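Local structure of putative glucoamylase (Bacteroides fragilis NCTC 9343, 3EU8) at residues 173-178 and 191-196; 16-21 and 351-356; 45-48 and 53-56; 32-37 and 89-94; 410-413 and 417-420. The protein is of unestablished function but probably hydrolyses glucosidic bonds in alpha-glucans, as a glucoamylase-like enzyme. All coordinates share one frame; numbering follows the deposited sequence.

Contact 1 of 5, residues 173-178 and 191-196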
# COMPACT_ATOMS: atom_id res chain seq x y z
N ASN A 173 7.62 -14.64 14.51
CA ASN A 173 8.27 -14.73 15.81
C ASN A 173 9.82 -14.66 15.74
O ASN A 173 10.45 -14.05 16.58
CB ASN A 173 7.81 -16.02 16.46
CG ASN A 173 7.79 -15.95 17.90
OD1 ASN A 173 7.02 -15.18 18.49
ND2 ASN A 173 8.62 -16.79 18.54
N TRP A 174 10.43 -15.23 14.69
CA TRP A 174 11.88 -15.01 14.43
C TRP A 174 12.30 -13.55 14.51
O TRP A 174 13.36 -13.22 15.11
CB TRP A 174 12.32 -15.54 13.07
CG TRP A 174 13.82 -15.22 12.76
CD1 TRP A 174 14.30 -14.17 12.02
CD2 TRP A 174 14.99 -15.93 13.23
NE1 TRP A 174 15.67 -14.19 11.99
CE2 TRP A 174 16.13 -15.26 12.71
CE3 TRP A 174 15.20 -17.09 14.01
CZ2 TRP A 174 17.44 -15.69 12.96
CZ3 TRP A 174 16.53 -17.52 14.26
CH2 TRP A 174 17.63 -16.81 13.73
N TYR A 175 11.47 -12.67 13.93
CA TYR A 175 11.78 -11.23 13.80
C TYR A 175 11.60 -10.45 15.10
O TYR A 175 11.74 -9.22 15.11
CB TYR A 175 11.00 -10.62 12.62
CG TYR A 175 11.55 -11.07 11.24
CD1 TYR A 175 11.27 -12.33 10.74
CD2 TYR A 175 12.39 -10.24 10.49
CE1 TYR A 175 11.75 -12.74 9.50
CE2 TYR A 175 12.89 -10.64 9.29
CZ TYR A 175 12.58 -11.90 8.78
OH TYR A 175 13.12 -12.32 7.58
N ARG A 176 11.33 -11.16 16.20
CA ARG A 176 11.39 -10.55 17.54
C ARG A 176 12.80 -10.45 18.11
O ARG A 176 12.97 -9.90 19.20
CB ARG A 176 10.54 -11.32 18.54
CG ARG A 176 9.08 -11.03 18.46
CD ARG A 176 8.32 -12.18 19.11
NE ARG A 176 8.23 -11.96 20.53
CZ ARG A 176 7.80 -12.85 21.40
NH1 ARG A 176 7.46 -14.07 21.00
NH2 ARG A 176 7.72 -12.51 22.68
N HIS A 177 13.79 -10.96 17.40
CA HIS A 177 15.20 -10.81 17.74
C HIS A 177 15.47 -11.34 19.17
O HIS A 177 15.88 -10.60 20.07
CB HIS A 177 15.63 -9.35 17.53
CG HIS A 177 17.10 -9.10 17.75
ND1 HIS A 177 18.01 -10.10 17.98
CD2 HIS A 177 17.81 -7.94 17.76
CE1 HIS A 177 19.22 -9.58 18.13
NE2 HIS A 177 19.12 -8.26 18.00
N GLY A 178 15.19 -12.63 19.35
CA GLY A 178 15.32 -13.31 20.63
C GLY A 178 14.17 -13.07 21.58
O GLY A 178 14.37 -12.93 22.78
N TYR A 191 24.29 -10.24 7.59
CA TYR A 191 24.46 -9.14 8.54
C TYR A 191 23.60 -9.23 9.77
O TYR A 191 23.64 -8.31 10.58
CB TYR A 191 24.17 -7.80 7.85
CG TYR A 191 25.11 -7.48 6.71
CD1 TYR A 191 26.37 -6.95 6.96
CD2 TYR A 191 24.74 -7.74 5.41
CE1 TYR A 191 27.23 -6.67 5.92
CE2 TYR A 191 25.58 -7.45 4.37
CZ TYR A 191 26.84 -6.93 4.63
OH TYR A 191 27.68 -6.65 3.58
N GLY A 192 22.81 -10.29 9.91
CA GLY A 192 21.97 -10.45 11.10
C GLY A 192 21.00 -9.31 11.41
O GLY A 192 20.14 -8.95 10.58
N TRP A 193 21.13 -8.74 12.60
CA TRP A 193 20.21 -7.69 13.06
C TRP A 193 20.80 -6.27 12.93
O TRP A 193 20.30 -5.32 13.55
CB TRP A 193 19.81 -7.97 14.50
CG TRP A 193 19.24 -9.34 14.68
CD1 TRP A 193 19.86 -10.45 15.21
CD2 TRP A 193 17.93 -9.76 14.31
NE1 TRP A 193 19.00 -11.52 15.19
CE2 TRP A 193 17.82 -11.13 14.63
CE3 TRP A 193 16.86 -9.12 13.69
CZ2 TRP A 193 16.67 -11.84 14.38
CZ3 TRP A 193 15.72 -9.84 13.46
CH2 TRP A 193 15.63 -11.18 13.79
N GLU A 194 21.86 -6.13 12.13
CA GLU A 194 22.62 -4.88 12.09
C GLU A 194 21.82 -3.68 11.57
O GLU A 194 22.14 -2.54 11.90
CB GLU A 194 23.89 -5.05 11.28
CG GLU A 194 25.02 -5.75 12.02
CD GLU A 194 26.27 -5.92 11.14
OE1 GLU A 194 26.60 -4.96 10.39
OE2 GLU A 194 26.92 -7.00 11.20
N MSE A 195 20.78 -3.92 10.77
CA MSE A 195 19.90 -2.82 10.35
C MSE A 195 19.21 -2.24 11.58
O MSE A 195 18.99 -1.03 11.66
CB MSE A 195 18.85 -3.26 9.33
CG MSE A 195 19.38 -3.58 7.94
SE MSE A 195 20.01 -2.01 6.98
CE MSE A 195 18.31 -1.00 6.86
N ASN A 196 18.88 -3.10 12.53
CA ASN A 196 18.46 -2.66 13.85
C ASN A 196 17.31 -1.65 13.88
O ASN A 196 17.43 -0.57 14.44
CB ASN A 196 19.68 -2.07 14.56
CG ASN A 196 19.44 -1.86 16.03
OD1 ASN A 196 18.63 -2.56 16.63
ND2 ASN A 196 20.15 -0.91 16.62
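His177 lies face to face on the five-membered ring of Trp193, centroids 3.5 Å apart and planes turned by only 14°. The overlap runs beyond the rings: His177 CB sits almost exactly over the centre of the Trp193 six-membered ring at 3.8 Å, and Trp193 CB in turn lies over the imidazole face, so each group contributes a CH-pi contact to the other. On the opposite side of the Trp193 plane stands Trp174, slid so far that the rings barely overlap. Its five-membered ring and the six-membered ring of Trp193 have centroids 5.0 Å apart, with planes at 29°, and Trp174 NE1 approaches Trp193 CZ2 to 3.5 Å. At the edge of the indole, near its plane, Tyr175 CA meets Trp193 CH2 at 3.9 Å. Trp193 CG takes the position beside its own backbone N, opposite the carbonyl carbon (chi1 -55°), which sends the indole into the gap between Trp174 and His177. No hydrogen bond crosses; the hydroxyl of Tyr175 is held instead by Phe105 O. Gly192 and Trp193 occupy the middle of a type II' turn from Tyr191 to Glu194, and the loops are further joined through Trp187, which meets both tryptophans. This is an aromatic cluster, here clasping together the two loops that flank the short strand 186-187.

Contact 2 of 5, residues 16-21 and 351-356. With EDO (1,2-ethanediol), chain O.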
# COMPACT_ATOMS: atom_id res chain seq x y z
N LEU A 16 -16.95 13.48 -17.57
CA LEU A 16 -17.25 12.09 -17.21
C LEU A 16 -18.03 12.07 -15.92
O LEU A 16 -17.80 12.88 -15.03
CB LEU A 16 -15.96 11.25 -17.03
CG LEU A 16 -15.11 10.93 -18.25
CD1 LEU A 16 -13.80 10.24 -17.83
CD2 LEU A 16 -15.89 10.03 -19.24
N THR A 17 -19.00 11.17 -15.82
CA THR A 17 -19.58 10.87 -14.51
C THR A 17 -18.46 10.34 -13.59
O THR A 17 -17.42 9.90 -14.05
CB THR A 17 -20.70 9.82 -14.61
OG1 THR A 17 -20.12 8.57 -15.03
CG2 THR A 17 -21.81 10.27 -15.61
N ASP A 18 -18.70 10.37 -12.29
CA ASP A 18 -17.76 9.83 -11.32
C ASP A 18 -17.51 8.34 -11.60
O ASP A 18 -16.37 7.87 -11.50
CB ASP A 18 -18.32 9.96 -9.90
CG ASP A 18 -18.33 11.38 -9.40
OD1 ASP A 18 -17.65 12.27 -9.97
OD2 ASP A 18 -19.02 11.60 -8.40
N ASP A 19 -18.58 7.61 -11.93
CA ASP A 19 -18.49 6.17 -12.12
C ASP A 19 -17.64 5.86 -13.35
O ASP A 19 -16.85 4.94 -13.31
CB ASP A 19 -19.89 5.53 -12.26
CG ASP A 19 -20.58 5.24 -10.92
OD1 ASP A 19 -20.06 5.62 -9.84
OD2 ASP A 19 -21.66 4.61 -10.95
N ALA A 20 -17.82 6.62 -14.43
CA ALA A 20 -17.08 6.38 -15.70
C ALA A 20 -15.64 6.79 -15.53
O ALA A 20 -14.76 6.11 -16.03
CB ALA A 20 -17.68 7.13 -16.87
N LEU A 21 -15.42 7.90 -14.82
CA LEU A 21 -14.06 8.32 -14.45
C LEU A 21 -13.37 7.23 -13.62
O LEU A 21 -12.24 6.84 -13.92
CB LEU A 21 -14.05 9.67 -13.71
CG LEU A 21 -12.66 10.13 -13.22
CD1 LEU A 21 -11.69 10.28 -14.38
CD2 LEU A 21 -12.74 11.39 -12.38
N GLN A 351 -13.92 14.98 -2.05
CA GLN A 351 -12.66 15.70 -2.22
C GLN A 351 -11.64 14.95 -3.09
O GLN A 351 -10.94 15.55 -3.89
CB GLN A 351 -12.04 16.02 -0.85
CG GLN A 351 -12.89 16.94 -0.01
CD GLN A 351 -13.95 16.24 0.80
OE1 GLN A 351 -14.04 15.02 0.86
NE2 GLN A 351 -14.76 17.02 1.46
N SER A 352 -11.57 13.64 -2.93
CA SER A 352 -10.69 12.83 -3.75
C SER A 352 -11.19 12.76 -5.19
O SER A 352 -10.39 12.72 -6.13
CB SER A 352 -10.54 11.41 -3.15
OG SER A 352 -10.13 11.48 -1.79
N LEU A 353 -12.50 12.68 -5.36
CA LEU A 353 -13.10 12.73 -6.71
C LEU A 353 -12.86 14.09 -7.41
O LEU A 353 -12.51 14.10 -8.56
CB LEU A 353 -14.59 12.32 -6.69
CG LEU A 353 -14.82 10.79 -6.60
CD1 LEU A 353 -16.30 10.43 -6.23
CD2 LEU A 353 -14.39 10.15 -7.91
N GLN A 354 -12.93 15.21 -6.68
CA GLN A 354 -12.60 16.51 -7.25
C GLN A 354 -11.17 16.50 -7.80
O GLN A 354 -10.93 16.99 -8.91
CB GLN A 354 -12.73 17.63 -6.21
CG GLN A 354 -14.18 17.92 -5.69
CD GLN A 354 -14.26 18.67 -4.32
OE1 GLN A 354 -13.31 19.34 -3.88
NE2 GLN A 354 -15.42 18.56 -3.65
N VAL A 355 -10.22 15.98 -7.02
CA VAL A 355 -8.82 15.89 -7.47
C VAL A 355 -8.74 14.99 -8.70
O VAL A 355 -8.11 15.34 -9.68
CB VAL A 355 -7.86 15.37 -6.34
CG1 VAL A 355 -6.44 15.21 -6.88
CG2 VAL A 355 -7.89 16.29 -5.14
N MSE A 356 -9.43 13.85 -8.67
CA MSE A 356 -9.37 12.86 -9.76
C MSE A 356 -9.85 13.46 -11.11
O MSE A 356 -9.21 13.24 -12.14
CB MSE A 356 -10.16 11.61 -9.38
CG MSE A 356 -9.91 10.38 -10.32
SE MSE A 356 -11.06 8.84 -9.97
CE MSE A 356 -10.44 8.45 -8.10
C1 EDO O . -13.55 15.39 -17.37
O1 EDO O . -14.26 14.51 -18.23
C2 EDO O . -13.87 14.99 -15.95
O2 EDO O . -12.75 14.32 -15.38
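The backbones of Asp18 and Leu353 come within 7.2 Å at their CA atoms and those of Leu21 and Met356 within 8.0 Å, a spacing bridged by side chains from both helices. Leu21 and Met356, a selenomethionine, carry the apolar part. Leu21 CD2 reaches Met356 CG at 3.6 Å, and Met356 SE lies 3.8 Å from Leu21 CG. The two side chains run past each other in opposite senses, so contact is made along their lengths. In Met356 the side chain is extended up to the selenium, and the bend at chi3 (-62°) turns only the terminal methyl aside. At the other end the carboxylate of Asp18 crosses Leu353 at a slant, OD2 being 3.7 Å from Leu353 CD1; its OD1 accepts a hydrogen bond from His357 NE2, which gives this polar group a partner beside the leucine. The start of the first helix is N-capped by Thr17, whose OG1 accepts from Ala20 N at 3.1 Å. Just ahead, Leu16 N donates nearly straight (171°) to O1 of a 1,2-ethanediol at 3.0 Å. Helix 18-34, from the N-terminal part of the chain, thereby docks on the late helix 349-361: Tyr360 also covers Leu21, Met22 packs on Leu353 and Met356, Val25 packs on Met356, and helix 338-342 borders Met356 through Leu342.

Contact 3 of 5, residues 45-48 and 53-56. With EDO (1,2-ethanediol), chain B.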
# COMPACT_ATOMS: atom_id res chain seq x y z
N ARG A 45 6.51 -4.65 -11.13
CA ARG A 45 7.77 -3.93 -11.28
C ARG A 45 7.83 -2.78 -10.27
O ARG A 45 6.86 -2.06 -10.08
CB ARG A 45 7.90 -3.36 -12.70
CG ARG A 45 7.87 -4.39 -13.87
CD ARG A 45 7.91 -3.62 -15.16
NE ARG A 45 7.74 -4.40 -16.40
CZ ARG A 45 8.73 -5.01 -17.05
NH1 ARG A 45 9.96 -4.98 -16.57
NH2 ARG A 45 8.50 -5.64 -18.19
N GLU A 46 8.97 -2.62 -9.62
CA GLU A 46 9.17 -1.53 -8.65
C GLU A 46 8.87 -0.21 -9.37
O GLU A 46 8.20 0.65 -8.84
CB GLU A 46 10.61 -1.57 -8.15
CG GLU A 46 11.14 -0.32 -7.47
CD GLU A 46 10.40 0.02 -6.20
OE1 GLU A 46 9.66 -0.84 -5.69
OE2 GLU A 46 10.56 1.14 -5.72
N ARG A 47 9.41 -0.07 -10.59
CA ARG A 47 9.32 1.17 -11.39
C ARG A 47 9.18 0.84 -12.88
O ARG A 47 9.64 -0.22 -13.36
CB ARG A 47 10.56 2.01 -11.17
CG ARG A 47 11.71 1.32 -11.79
CD ARG A 47 12.98 1.80 -11.39
NE ARG A 47 13.35 1.73 -9.99
CZ ARG A 47 14.07 0.79 -9.39
NH1 ARG A 47 14.41 -0.34 -9.97
NH2 ARG A 47 14.40 0.96 -8.13
N TYR A 48 8.52 1.74 -13.61
CA TYR A 48 8.33 1.59 -15.04
C TYR A 48 8.27 2.98 -15.70
O TYR A 48 7.39 3.79 -15.40
CB TYR A 48 7.05 0.83 -15.27
CG TYR A 48 6.90 0.15 -16.61
CD1 TYR A 48 7.84 -0.76 -17.07
CD2 TYR A 48 5.75 0.35 -17.39
CE1 TYR A 48 7.67 -1.41 -18.28
CE2 TYR A 48 5.58 -0.32 -18.61
CZ TYR A 48 6.54 -1.20 -19.04
OH TYR A 48 6.40 -1.87 -20.25
N GLU A 53 14.56 5.51 -19.61
CA GLU A 53 15.78 5.82 -18.87
C GLU A 53 15.65 5.43 -17.42
O GLU A 53 14.70 5.80 -16.75
CB GLU A 53 16.09 7.32 -19.00
CG GLU A 53 17.43 7.78 -18.47
CD GLU A 53 17.68 9.27 -18.79
OE1 GLU A 53 16.69 10.04 -19.02
OE2 GLU A 53 18.87 9.67 -18.82
N TYR A 54 16.60 4.64 -16.93
CA TYR A 54 16.59 4.09 -15.58
C TYR A 54 17.94 4.39 -14.91
O TYR A 54 18.83 3.55 -14.98
CB TYR A 54 16.34 2.58 -15.63
CG TYR A 54 14.95 2.23 -16.09
CD1 TYR A 54 13.89 2.26 -15.20
CD2 TYR A 54 14.70 1.91 -17.42
CE1 TYR A 54 12.62 1.96 -15.62
CE2 TYR A 54 13.42 1.62 -17.86
CZ TYR A 54 12.38 1.65 -16.96
OH TYR A 54 11.10 1.35 -17.35
N PRO A 55 18.07 5.56 -14.26
CA PRO A 55 19.32 5.97 -13.61
C PRO A 55 19.60 5.29 -12.25
O PRO A 55 20.74 5.30 -11.78
CB PRO A 55 19.11 7.47 -13.40
CG PRO A 55 17.68 7.57 -13.07
CD PRO A 55 17.02 6.58 -14.04
N ALA A 56 18.59 4.69 -11.64
CA ALA A 56 18.73 4.20 -10.28
C ALA A 56 18.07 2.85 -10.10
O ALA A 56 17.33 2.66 -9.13
CB ALA A 56 18.11 5.21 -9.33
C1 EDO B . 15.81 -2.07 -6.38
O1 EDO B . 16.11 -1.57 -7.70
C2 EDO B . 16.43 -1.22 -5.27
O2 EDO B . 15.67 -0.01 -5.09
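Arg47 and Tyr54 pass each other in opposite directions, and the aliphatic part of the arginine meets the edge of the phenol ring: Arg47 CD is 3.9 Å from Tyr54 CD1. The guanidinium is turned well away from that ring, their planes 69° apart, so this is not a stack. Arg47 CG occupies the crowded position between backbone N and carbonyl carbon (chi1 69°), and a bend at chi3 carries the charged head toward Ala56. There the head is sandwiched: Ala56 O lies 3.5 Å above one face of the Arg47 guanidinium, while CG of Glu46 covers the other. Its edge faces a 1,2-ethanediol, whose O1 accepts from both NH1 and NH2 of Arg47, each at 3.1 Å; Gly58 O takes a further bond from NH1. Tyr54 points its hydroxyl across the strand backbone, OH standing 3.6 Å from Tyr48 CA, and the oxygen is hydrogen-bonded to His49 N, while the His49 ring stacks on that of Tyr54. A chain excursion is thus held against the strand it has just left by Tyr54, through His49, and by Arg47, which reaches Ala56 and Gly58; strand 47-49 itself pairs antiparallel with strand 386-388, making a small two-stranded sheet.

Contact 4 of 5, residues 32-37 and 89-94. With EDO (1,2-ethanediol), chain C.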
# COMPACT_ATOMS: atom_id res chain seq x y z
N TYR A 32 -1.49 -1.61 -15.42
CA TYR A 32 -0.14 -1.49 -14.91
C TYR A 32 0.33 -2.86 -14.40
O TYR A 32 1.41 -3.34 -14.73
CB TYR A 32 -0.01 -0.44 -13.77
CG TYR A 32 1.43 -0.33 -13.29
CD1 TYR A 32 2.41 0.35 -14.06
CD2 TYR A 32 1.84 -0.98 -12.12
CE1 TYR A 32 3.75 0.42 -13.64
CE2 TYR A 32 3.19 -0.96 -11.72
CZ TYR A 32 4.15 -0.24 -12.49
OH TYR A 32 5.46 -0.21 -12.04
N PHE A 33 -0.50 -3.50 -13.61
CA PHE A 33 -0.13 -4.80 -13.01
C PHE A 33 -0.38 -5.95 -13.95
O PHE A 33 0.25 -6.96 -13.79
CB PHE A 33 -0.87 -5.00 -11.68
CG PHE A 33 -0.53 -3.95 -10.65
CD1 PHE A 33 0.68 -4.01 -9.97
CD2 PHE A 33 -1.36 -2.85 -10.44
CE1 PHE A 33 1.05 -3.03 -9.08
CE2 PHE A 33 -1.02 -1.86 -9.50
CZ PHE A 33 0.19 -1.95 -8.82
N TRP A 34 -1.30 -5.80 -14.92
CA TRP A 34 -1.65 -6.87 -15.82
C TRP A 34 -0.75 -6.90 -17.08
O TRP A 34 -0.11 -7.91 -17.36
CB TRP A 34 -3.17 -6.86 -16.19
CG TRP A 34 -3.52 -8.08 -16.98
CD1 TRP A 34 -3.52 -8.19 -18.35
CD2 TRP A 34 -3.80 -9.40 -16.48
NE1 TRP A 34 -3.79 -9.48 -18.72
CE2 TRP A 34 -3.97 -10.25 -17.61
CE3 TRP A 34 -3.92 -9.94 -15.20
CZ2 TRP A 34 -4.29 -11.62 -17.49
CZ3 TRP A 34 -4.23 -11.31 -15.08
CH2 TRP A 34 -4.41 -12.13 -16.21
N ASP A 35 -0.69 -5.79 -17.80
CA ASP A 35 0.06 -5.73 -19.03
C ASP A 35 1.54 -5.45 -18.74
O ASP A 35 2.39 -5.92 -19.49
CB ASP A 35 -0.49 -4.63 -19.96
CG ASP A 35 -1.90 -4.93 -20.54
OD1 ASP A 35 -2.43 -6.08 -20.47
OD2 ASP A 35 -2.47 -3.98 -21.11
N ALA A 36 1.84 -4.65 -17.71
CA ALA A 36 3.22 -4.21 -17.43
C ALA A 36 3.90 -4.97 -16.24
O ALA A 36 4.91 -4.52 -15.71
CB ALA A 36 3.26 -2.66 -17.24
N ALA A 37 3.35 -6.13 -15.87
CA ALA A 37 4.01 -7.10 -14.98
C ALA A 37 5.36 -7.53 -15.55
O ALA A 37 5.50 -7.72 -16.75
CB ALA A 37 3.13 -8.34 -14.80
N LEU A 89 -6.66 -16.85 -12.93
CA LEU A 89 -6.03 -17.96 -12.18
C LEU A 89 -4.62 -18.29 -12.69
O LEU A 89 -3.70 -18.55 -11.87
CB LEU A 89 -6.92 -19.21 -12.15
CG LEU A 89 -6.36 -20.50 -11.51
CD1 LEU A 89 -6.21 -20.36 -10.02
CD2 LEU A 89 -7.25 -21.70 -11.91
N ARG A 90 -4.42 -18.25 -13.99
CA ARG A 90 -3.10 -18.52 -14.57
C ARG A 90 -2.07 -17.51 -14.10
O ARG A 90 -0.93 -17.88 -13.88
CB ARG A 90 -3.14 -18.52 -16.09
CG ARG A 90 -3.85 -19.72 -16.69
CD ARG A 90 -3.74 -19.77 -18.24
NE ARG A 90 -2.35 -20.01 -18.66
CZ ARG A 90 -1.51 -19.09 -19.16
NH1 ARG A 90 -1.88 -17.83 -19.36
NH2 ARG A 90 -0.27 -19.46 -19.47
N ARG A 91 -2.47 -16.25 -13.96
CA ARG A 91 -1.58 -15.22 -13.39
C ARG A 91 -1.23 -15.48 -11.92
O ARG A 91 -0.07 -15.35 -11.50
CB ARG A 91 -2.17 -13.81 -13.54
CG ARG A 91 -1.32 -12.74 -12.85
CD ARG A 91 0.12 -12.71 -13.44
NE ARG A 91 0.04 -12.13 -14.76
CZ ARG A 91 0.06 -10.82 -15.00
NH1 ARG A 91 0.24 -9.91 -14.03
NH2 ARG A 91 -0.10 -10.42 -16.23
N MSE A 92 -2.24 -15.81 -11.13
CA MSE A 92 -2.03 -16.10 -9.72
C MSE A 92 -1.10 -17.28 -9.53
O MSE A 92 -0.23 -17.23 -8.66
CB MSE A 92 -3.38 -16.36 -8.99
CG MSE A 92 -4.30 -15.16 -8.92
SE MSE A 92 -3.47 -13.55 -8.17
CE MSE A 92 -5.07 -12.51 -7.88
N GLU A 93 -1.28 -18.32 -10.35
CA GLU A 93 -0.40 -19.50 -10.39
C GLU A 93 1.05 -19.13 -10.70
O GLU A 93 1.98 -19.63 -10.06
CB GLU A 93 -0.90 -20.56 -11.41
CG GLU A 93 -2.20 -21.25 -10.98
CD GLU A 93 -2.87 -22.09 -12.06
OE1 GLU A 93 -2.56 -21.95 -13.26
OE2 GLU A 93 -3.72 -22.92 -11.69
N LYS A 94 1.25 -18.24 -11.67
CA LYS A 94 2.59 -17.72 -12.00
C LYS A 94 3.24 -17.01 -10.84
O LYS A 94 4.40 -17.24 -10.57
CB LYS A 94 2.54 -16.73 -13.15
CG LYS A 94 3.92 -16.38 -13.74
CD LYS A 94 3.73 -15.54 -14.98
CE LYS A 94 4.93 -15.46 -15.84
NZ LYS A 94 4.74 -14.31 -16.78
C1 EDO C . 1.39 -8.40 -10.77
O1 EDO C . 1.17 -9.61 -11.52
C2 EDO C . 1.25 -8.78 -9.30
O2 EDO C . 1.35 -7.63 -8.45
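Arg91 reaches out of its helix to take two consecutive backbone carbonyls near the end of another. NH1 donates to Phe33 O at 3.0 Å and NH2 to Trp34 O at 2.8 Å. Both acceptors lie in the guanidinium plane; the second bond is the straighter (161°) and uses a lone pair of Trp34 O within the carbonyl plane, whereas the donor to Phe33 O is tilted from its carbonyl plane. NH1 has another partner in O1 of a 1,2-ethanediol, 2.7 Å away, and that diol is hydrogen-bonded as well to Gly42 O and Ser67 O. With several acceptors along its edge, the head is fixed in rotation and presents one face to Trp34. The indole lies nearly parallel to it, planes 13° apart, and CZ of Arg91 stands 4.4 Å from the centroid of the Trp34 six-membered ring, a cation-pi stack. Bends at chi2 and chi3 fold the guanidinium back over the indole, while Arg91 CB touches Trp34 CZ3 at 3.6 Å from its own place on the helix. Ala37 CB closes in on Arg91 NH1 at 3.4 Å. The positive charge beside these carbonyls is probably favoured by the field of the helix end. Lys94 NZ adds a bond to Pro39 O, so helix 85-101 holds the exit of helix 18-34 at two points, with helix 64-79 alongside: Ala73 meets Phe33 and Ile74 meets Arg91.

Contact 5 of 5, residues 410-413 and 417-420. With EDO (1,2-ethanediol), chain D.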
# COMPACT_ATOMS: atom_id res chain seq x y z
N LEU A 410 -12.97 -9.49 1.72
CA LEU A 410 -12.12 -10.69 1.57
C LEU A 410 -11.13 -10.84 2.72
O LEU A 410 -11.12 -11.86 3.39
CB LEU A 410 -11.39 -10.62 0.24
CG LEU A 410 -12.28 -10.86 -0.96
CD1 LEU A 410 -11.53 -10.58 -2.25
CD2 LEU A 410 -12.83 -12.31 -0.92
N PHE A 411 -10.33 -9.80 2.98
CA PHE A 411 -9.35 -9.82 4.06
C PHE A 411 -9.98 -10.07 5.42
O PHE A 411 -9.56 -10.96 6.14
CB PHE A 411 -8.51 -8.54 4.05
CG PHE A 411 -7.36 -8.56 5.04
CD1 PHE A 411 -6.20 -9.24 4.77
CD2 PHE A 411 -7.47 -7.90 6.24
CE1 PHE A 411 -5.16 -9.25 5.69
CE2 PHE A 411 -6.43 -7.93 7.16
CZ PHE A 411 -5.29 -8.59 6.88
N MSE A 412 -11.04 -9.35 5.71
CA MSE A 412 -11.68 -9.43 7.00
C MSE A 412 -12.39 -10.76 7.24
O MSE A 412 -12.60 -11.14 8.37
CB MSE A 412 -12.63 -8.25 7.18
CG MSE A 412 -11.92 -6.88 7.18
SE MSE A 412 -10.69 -6.58 8.64
CE MSE A 412 -11.97 -5.95 9.99
N SER A 413 -12.71 -11.50 6.17
CA SER A 413 -13.29 -12.83 6.27
C SER A 413 -12.29 -13.93 6.65
O SER A 413 -12.70 -15.05 6.94
CB SER A 413 -13.98 -13.24 4.95
OG SER A 413 -13.00 -13.47 3.93
N VAL A 417 -6.94 -13.84 10.35
CA VAL A 417 -7.01 -12.40 10.53
C VAL A 417 -7.94 -12.06 11.67
O VAL A 417 -7.58 -11.28 12.50
CB VAL A 417 -7.46 -11.67 9.24
CG1 VAL A 417 -7.74 -10.20 9.49
CG2 VAL A 417 -6.44 -11.88 8.12
N GLN A 418 -9.13 -12.67 11.71
CA GLN A 418 -10.08 -12.42 12.80
C GLN A 418 -9.49 -12.75 14.16
O GLN A 418 -9.66 -11.98 15.09
CB GLN A 418 -11.39 -13.18 12.58
CG GLN A 418 -12.27 -12.59 11.41
CD GLN A 418 -12.90 -11.20 11.75
OE1 GLN A 418 -13.47 -11.05 12.82
NE2 GLN A 418 -12.79 -10.20 10.82
N ASN A 419 -8.80 -13.88 14.26
CA ASN A 419 -8.23 -14.32 15.53
C ASN A 419 -7.11 -13.35 15.97
O ASN A 419 -6.99 -13.03 17.13
CB ASN A 419 -7.68 -15.76 15.45
CG ASN A 419 -8.77 -16.84 15.52
OD1 ASN A 419 -9.75 -16.71 16.23
ND2 ASN A 419 -8.56 -17.95 14.80
N GLY A 420 -6.29 -12.89 15.03
CA GLY A 420 -5.27 -11.91 15.32
C GLY A 420 -5.86 -10.60 15.83
O GLY A 420 -5.37 -10.03 16.79
C1 EDO D . -12.87 -8.57 14.71
O1 EDO D . -14.23 -8.71 14.31
C2 EDO D . -12.81 -7.84 16.03
O2 EDO D . -12.47 -8.74 17.10
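Phe411 and Val417 form the close-packed half of this contact, their side chains crossing at about a right angle. The valine places both methyls on the ring: CG2 sits over the face, 4.0 Å from the Phe411 centroid and 22° off the normal, while CG1 reaches Phe411 CE2 at 3.5 Å. With the phenyl CG set opposite the backbone N (chi1 -174°), the ring swings toward the second helix and brings its face under the valine. Both residues are buried. The other half is polar and more open. Gln418 folds back through a bend at chi2 and gives NE2 to Met412 O, a short bond of 2.6 Å that is only moderately straight (140°). It lies in the carbonyl plane on a lone pair, although the oxygen is tilted out of the glutamine amide plane. The other end of that amide, Gln418 OE1, accepts from O1 of a 1,2-ethanediol at 2.9 Å, and the diol is held in turn by Phe426 O. The glutamine therefore bridges the short break between helices 406-412 and 415-424, whose inner side rests on two others: Gln140 and Leu143 of helix 132-149 meet Phe411 and Val417 respectively, and Ile207 and Leu211 of helix 206-214 also cover Phe411.

In the fold
Contacts 3 and 4 are the one pair that touch: Tyr32 OH and Arg45 O lie 3.0 Å apart, a probable hydrogen bond, and Tyr48 CE2 packs on Ala36 CB at 3.6 Å. Contacts 2 and 4 use the two ends of helix 18-34, their centres about 27 Å apart. Contact 5 comes within about 9 Å of contact 4 and 13 Å of contact 1 by nearest atoms. Contacts 1 and 2 lie farthest apart, centres about 45 Å, on opposite sides of the chain's centre. The potassium ion bound by Ser11 and Thr14 is about 10 Å from the Leu21 side chain of contact 2; none of the five can be assigned to a catalytic site.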